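Local coordinates for RagB/SusD domain protein (Flavobacterium johnsoniae, PDB 5J90) that binds chitin as a SusD homologue of a chitin-utilization locus, probably at the outer surface of the cell as a lipoprotein, at residues A226-L238 against A335-M349. Residues are numbered along the deposited sequence; the frame is centred on the assembly and turned at random.
With EDO (1,2-ethanediol), chain F.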
loop_
_atom_site.group_PDB
_atom_site.type_symbol
_atom_site.label_atom_id
_atom_site.label_comp_id
_atom_site.label_asym_id
_atom_site.label_seq_id
_atom_site.Cartn_x
_atom_site.Cartn_y
_atom_site.Cartn_z
ATOM N N ALA A 226 -16.448 5.454 11.964
ATOM C CA ALA A 226 -16.112 6.269 13.139
ATOM C C ALA A 226 -17.322 7.077 13.595
ATOM O O ALA A 226 -17.639 7.162 14.784
ATOM C CB ALA A 226 -14.955 7.205 12.829
ATOM N N GLU A 227 -18.015 7.672 12.635
ATOM C CA GLU A 227 -19.201 8.445 12.980
ATOM C C GLU A 227 -20.331 7.561 13.525
ATOM O O GLU A 227 -21.027 7.964 14.452
ATOM C CB GLU A 227 -19.631 9.335 11.805
ATOM C CG GLU A 227 -18.621 10.453 11.595
ATOM C CD GLU A 227 -18.962 11.422 10.491
ATOM O OE1 GLU A 227 -19.692 11.043 9.552
ATOM O OE2 GLU A 227 -18.471 12.564 10.567
ATOM N N LYS A 228 -20.482 6.347 12.994
ATOM C CA LYS A 228 -21.440 5.383 13.546
ATOM C C LYS A 228 -21.159 5.090 15.026
ATOM O O LYS A 228 -22.080 5.030 15.846
ATOM C CB LYS A 228 -21.398 4.059 12.765
ATOM C CG LYS A 228 -22.203 4.025 11.483
ATOM C CD LYS A 228 -21.908 2.756 10.653
ATOM C CE LYS A 228 -22.158 1.480 11.432
ATOM N NZ LYS A 228 -21.780 0.283 10.601
ATOM N N ALA A 229 -19.886 4.900 15.356
ATOM C CA ALA A 229 -19.488 4.572 16.728
ATOM C C ALA A 229 -19.969 5.630 17.709
ATOM O O ALA A 229 -20.512 5.316 18.780
ATOM C CB ALA A 229 -17.966 4.416 16.816
ATOM N N VAL A 230 -19.771 6.888 17.331
ATOM C CA VAL A 230 -20.092 8.016 18.191
ATOM C C VAL A 230 -21.600 8.269 18.210
ATOM O O VAL A 230 -22.162 8.660 19.238
ATOM C CB VAL A 230 -19.309 9.271 17.730
ATOM C CG1 VAL A 230 -19.811 10.525 18.436
ATOM C CG2 VAL A 230 -17.825 9.069 17.982
ATOM N N ALA A 231 -22.258 8.003 17.088
ATOM C CA ALA A 231 -23.691 8.280 16.937
ATOM C C ALA A 231 -24.600 7.276 17.647
ATOM O O ALA A 231 -25.768 7.582 17.928
ATOM C CB ALA A 231 -24.058 8.351 15.453
ATOM N N GLN A 232 -24.091 6.074 17.912
ATOM C CA GLN A 232 -24.885 5.041 18.565
ATOM C C GLN A 232 -25.375 5.582 19.904
ATOM O O GLN A 232 -24.685 6.370 20.547
ATOM C CB GLN A 232 -24.045 3.765 18.751
ATOM C CG GLN A 232 -24.847 2.468 18.819
ATOM C CD GLN A 232 -25.388 2.142 20.205
ATOM O OE1 GLN A 232 -24.828 2.546 21.224
ATOM N NE2 GLN A 232 -26.488 1.394 20.240
ATOM N N LYS A 233 -26.556 5.149 20.327
ATOM C CA LYS A 233 -27.201 5.767 21.489
ATOM C C LYS A 233 -26.397 5.731 22.790
ATOM O O LYS A 233 -26.605 6.576 23.663
ATOM C CB LYS A 233 -28.619 5.225 21.708
ATOM C CG LYS A 233 -28.682 3.792 22.177
ATOM C CD LYS A 233 -30.123 3.297 22.247
ATOM C CE LYS A 233 -30.938 4.060 23.262
ATOM N NZ LYS A 233 -32.336 3.523 23.316
ATOM N N PHE A 234 -25.476 4.775 22.926
ATOM C CA PHE A 234 -24.646 4.697 24.124
ATOM C C PHE A 234 -23.260 5.322 23.936
ATOM O O PHE A 234 -22.504 5.498 24.900
ATOM C CB PHE A 234 -24.548 3.248 24.618
ATOM C CG PHE A 234 -25.888 2.616 24.873
ATOM C CD1 PHE A 234 -26.766 3.190 25.779
ATOM C CD2 PHE A 234 -26.290 1.480 24.193
ATOM C CE1 PHE A 234 -28.007 2.628 26.016
ATOM C CE2 PHE A 234 -27.530 0.915 24.426
ATOM C CZ PHE A 234 -28.391 1.495 25.339
ATOM N N GLY A 235 -22.944 5.666 22.689
ATOM C CA GLY A 235 -21.670 6.288 22.359
ATOM C C GLY A 235 -20.442 5.481 22.740
ATOM O O GLY A 235 -20.501 4.258 22.904
ATOM N N VAL A 236 -19.321 6.178 22.868
ATOM C CA VAL A 236 -18.059 5.517 23.193
ATOM C C VAL A 236 -17.673 5.756 24.660
ATOM O O VAL A 236 -18.367 6.477 25.396
ATOM C CB VAL A 236 -16.928 5.916 22.212
ATOM C CG1 VAL A 236 -17.299 5.506 20.779
ATOM C CG2 VAL A 236 -16.602 7.413 22.297
ATOM N N MET A 237 -16.596 5.120 25.109
ATOM C CA MET A 237 -16.162 5.265 26.501
ATOM C C MET A 237 -16.014 6.729 26.898
ATOM O O MET A 237 -15.483 7.537 26.129
ATOM C CB MET A 237 -14.820 4.569 26.711
ATOM C CG MET A 237 -14.840 3.080 26.453
ATOM S SD MET A 237 -13.184 2.409 26.660
ATOM C CE MET A 237 -13.504 0.709 26.199
ATOM N N LEU A 238 -16.464 7.057 28.115
ATOM C CA LEU A 238 -16.362 8.419 28.643
ATOM C C LEU A 238 -15.641 8.491 29.982
ATOM O O LEU A 238 -14.950 9.459 30.266
ATOM C CB LEU A 238 -17.747 9.047 28.809
ATOM C CG LEU A 238 -18.503 9.418 27.541
ATOM C CD1 LEU A 238 -19.794 10.111 27.940
ATOM C CD2 LEU A 238 -17.653 10.325 26.675
ATOM N N ALA A 335 -10.432 6.391 23.822
ATOM C CA ALA A 335 -11.629 6.893 23.156
ATOM C C ALA A 335 -11.552 8.407 22.929
ATOM O O ALA A 335 -11.962 8.902 21.871
ATOM C CB ALA A 335 -12.873 6.520 23.945
ATOM N N TYR A 336 -11.032 9.144 23.910
ATOM C CA TYR A 336 -10.852 10.582 23.742
ATOM C C TYR A 336 -9.823 10.908 22.669
ATOM O O TYR A 336 -10.027 11.839 21.885
ATOM C CB TYR A 336 -10.453 11.244 25.062
ATOM C CG TYR A 336 -11.589 11.333 26.056
ATOM C CD1 TYR A 336 -11.699 10.421 27.098
ATOM C CD2 TYR A 336 -12.561 12.327 25.940
ATOM C CE1 TYR A 336 -12.740 10.502 28.016
ATOM C CE2 TYR A 336 -13.606 12.409 26.844
ATOM C CZ TYR A 336 -13.691 11.497 27.872
ATOM O OH TYR A 336 -14.735 11.585 28.765
ATOM N N PHE A 337 -8.718 10.163 22.616
ATOM C CA PHE A 337 -7.687 10.442 21.620
ATOM C C PHE A 337 -8.127 10.032 20.214
ATOM O O PHE A 337 -7.731 10.663 19.230
ATOM C CB PHE A 337 -6.359 9.786 22.006
ATOM C CG PHE A 337 -5.770 10.321 23.291
ATOM C CD1 PHE A 337 -5.558 11.687 23.461
ATOM C CD2 PHE A 337 -5.447 9.467 24.333
ATOM C CE1 PHE A 337 -5.022 12.187 24.655
ATOM C CE2 PHE A 337 -4.916 9.965 25.519
ATOM C CZ PHE A 337 -4.699 11.320 25.673
ATOM N N LEU A 338 -8.964 9.000 20.123
ATOM C CA LEU A 338 -9.562 8.636 18.845
ATOM C C LEU A 338 -10.492 9.757 18.381
ATOM O O LEU A 338 -10.431 10.179 17.224
ATOM C CB LEU A 338 -10.335 7.325 18.973
ATOM C CG LEU A 338 -9.451 6.079 18.951
ATOM C CD1 LEU A 338 -10.236 4.901 19.466
ATOM C CD2 LEU A 338 -8.959 5.819 17.532
ATOM N N ARG A 339 -11.342 10.240 19.284
ATOM C CA ARG A 339 -12.245 11.338 18.943
ATOM C C ARG A 339 -11.479 12.614 18.603
ATOM O O ARG A 339 -11.874 13.344 17.691
ATOM C CB ARG A 339 -13.252 11.588 20.067
ATOM C CG ARG A 339 -14.277 10.466 20.245
ATOM C CD ARG A 339 -14.992 10.588 21.596
ATOM N NE ARG A 339 -15.854 11.753 21.629
ATOM C CZ ARG A 339 -16.311 12.339 22.732
ATOM N NH1 ARG A 339 -15.986 11.909 23.953
ATOM N NH2 ARG A 339 -17.098 13.386 22.608
ATOM N N ALA A 340 -10.380 12.877 19.306
ATOM C CA ALA A 340 -9.557 14.049 19.019
ATOM C C ALA A 340 -9.021 14.002 17.593
ATOM O O ALA A 340 -9.093 14.992 16.861
ATOM C CB ALA A 340 -8.411 14.175 20.026
ATOM N N GLU A 341 -8.485 12.851 17.187
ATOM C CA GLU A 341 -8.009 12.707 15.820
ATOM C C GLU A 341 -9.166 12.833 14.819
ATOM O O GLU A 341 -9.025 13.477 13.773
ATOM C CB GLU A 341 -7.292 11.374 15.630
ATOM C CG GLU A 341 -6.861 11.195 14.178
ATOM C CD GLU A 341 -6.009 9.970 13.914
ATOM O OE1 GLU A 341 -5.652 9.230 14.855
ATOM O OE2 GLU A 341 -5.687 9.763 12.724
ATOM N N GLY A 342 -10.307 12.222 15.124
ATOM C CA GLY A 342 -11.483 12.359 14.281
ATOM C C GLY A 342 -11.877 13.817 14.106
ATOM O O GLY A 342 -12.263 14.238 13.007
ATOM N N ALA A 343 -11.775 14.595 15.181
ATOM C CA ALA A 343 -12.119 16.016 15.115
ATOM C C ALA A 343 -11.117 16.759 14.221
ATOM O O ALA A 343 -11.505 17.637 13.439
ATOM C CB ALA A 343 -12.147 16.611 16.508
ATOM N N LEU A 344 -9.836 16.411 14.308
ATOM C CA LEU A 344 -8.843 16.976 13.395
ATOM C C LEU A 344 -9.231 16.756 11.945
ATOM O O LEU A 344 -8.955 17.591 11.078
ATOM C CB LEU A 344 -7.486 16.312 13.603
ATOM C CG LEU A 344 -6.494 16.807 14.638
ATOM C CD1 LEU A 344 -5.127 16.213 14.305
ATOM C CD2 LEU A 344 -6.437 18.339 14.677
ATOM N N ARG A 345 -9.856 15.613 11.678
ATOM C CA ARG A 345 -10.264 15.236 10.333
ATOM C C ARG A 345 -11.624 15.807 9.931
ATOM O O ARG A 345 -12.088 15.602 8.810
ATOM C CB ARG A 345 -10.245 13.707 10.188
ATOM C CG ARG A 345 -8.855 13.131 10.424
ATOM C CD ARG A 345 -8.806 11.611 10.231
ATOM N NE ARG A 345 -7.466 11.117 10.535
ATOM C CZ ARG A 345 -6.430 11.213 9.705
ATOM N NH1 ARG A 345 -6.576 11.749 8.502
ATOM N NH2 ARG A 345 -5.243 10.778 10.078
ATOM N N GLY A 346 -12.261 16.540 10.843
ATOM C CA GLY A 346 -13.539 17.171 10.543
ATOM C C GLY A 346 -14.753 16.281 10.754
ATOM O O GLY A 346 -15.853 16.591 10.299
ATOM N N TRP A 347 -14.564 15.160 11.446
ATOM C CA TRP A 347 -15.647 14.201 11.633
ATOM C C TRP A 347 -16.533 14.528 12.835
ATOM O O TRP A 347 -16.124 15.274 13.728
ATOM C CB TRP A 347 -15.072 12.794 11.809
ATOM C CG TRP A 347 -14.264 12.294 10.652
ATOM C CD1 TRP A 347 -14.136 12.858 9.411
ATOM C CD2 TRP A 347 -13.463 11.110 10.639
ATOM N NE1 TRP A 347 -13.311 12.085 8.623
ATOM C CE2 TRP A 347 -12.883 11.010 9.357
ATOM C CE3 TRP A 347 -13.184 10.118 11.590
ATOM C CZ2 TRP A 347 -12.034 9.958 9.004
ATOM C CZ3 TRP A 347 -12.343 9.070 11.229
ATOM C CH2 TRP A 347 -11.775 9.007 9.956
ATOM N N ASN A 348 -17.724 13.942 12.867
ATOM C CA ASN A 348 -18.695 14.213 13.928
ATOM C C ASN A 348 -18.371 13.444 15.196
ATOM O O ASN A 348 -18.902 12.347 15.417
ATOM C CB ASN A 348 -20.109 13.848 13.475
ATOM C CG ASN A 348 -20.638 14.768 12.409
ATOM O OD1 ASN A 348 -20.132 15.876 12.220
ATOM N ND2 ASN A 348 -21.679 14.324 11.713
ATOM N N MET A 349 -17.519 14.035 16.028
ATOM C CA MET A 349 -16.953 13.334 17.178
ATOM C C MET A 349 -17.447 13.839 18.530
ATOM O O MET A 349 -17.215 13.194 19.540
ATOM C CB MET A 349 -15.422 13.420 17.148
ATOM C CG MET A 349 -14.778 12.717 15.958
ATOM S SD MET A 349 -14.836 10.901 16.072
ATOM C CE MET A 349 -16.164 10.511 14.930
HETATM C C1 EDO F . -19.978 10.718 23.715
HETATM O O1 EDO F . -21.067 10.158 24.459
HETATM C C2 EDO F . -19.173 9.602 23.060
HETATM O O2 EDO F . -19.942 8.976 22.031
HETATM O O HOH W 1 -21.175 10.761 14.785
HETATM O O HOH W 2 -14.304 9.636 24.756
#
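Arg339 runs from its helix past Val236 and Leu238 to the returning chain at Met349. Beyond CB, CG lies loosely near Val230 CG2. CD packs against Val236 CG2 at 3.6 Å, the two side chains running past each other in opposite directions. A bend at chi3 (69°) then turns the guanidinium toward the end of its own segment. NE and NH2 both donate to Met349 O, NE at 2.9 Å. That oxygen lies in the guanidinium plane, and the side-on grip fixes the rotation of the group. NH1 touches Leu238 CD2 and donates to a water, which also bonds Met237 O and sits over the Tyr336 ring face. A 1,2-ethanediol, probably from the crystallisation liquor, covers one guanidinium face. It also accepts a bond from Val236 N.

Each end of the contact has a direct hydrogen bond. Tyr336 OH donates to Leu238 O at 2.6 Å, in the carbonyl plane and on a lone pair. At the other end, the extended Glu227 side chain brings OE2 to Asn348 N (2.8 Å, nearly straight). OE2 is met on its anti side, somewhat out of the carboxylate plane. Lys223 pairs with the other carboxylate oxygen. A second water links Glu227 O with Asn348 O. Beside this bond, Ala226 CB meets the Trp347 ring obliquely, at 3.6 Å from CZ3.

Between the two ends, Met349 folds back so that CE lies 3.8 Å from Val230 CG2 and near Ala226. After helix 332-344, Gly346 takes positive phi in a Schellman motif and the chain turns back.

The contact thus joins helix 219-231 and the chain after it to helix 332-344 and its return, within the largely helical SusD-like fold. Helix 196-213 packs on Ala226 and Val236, while helices 353-368 and 413-428 pack against helix 332-344.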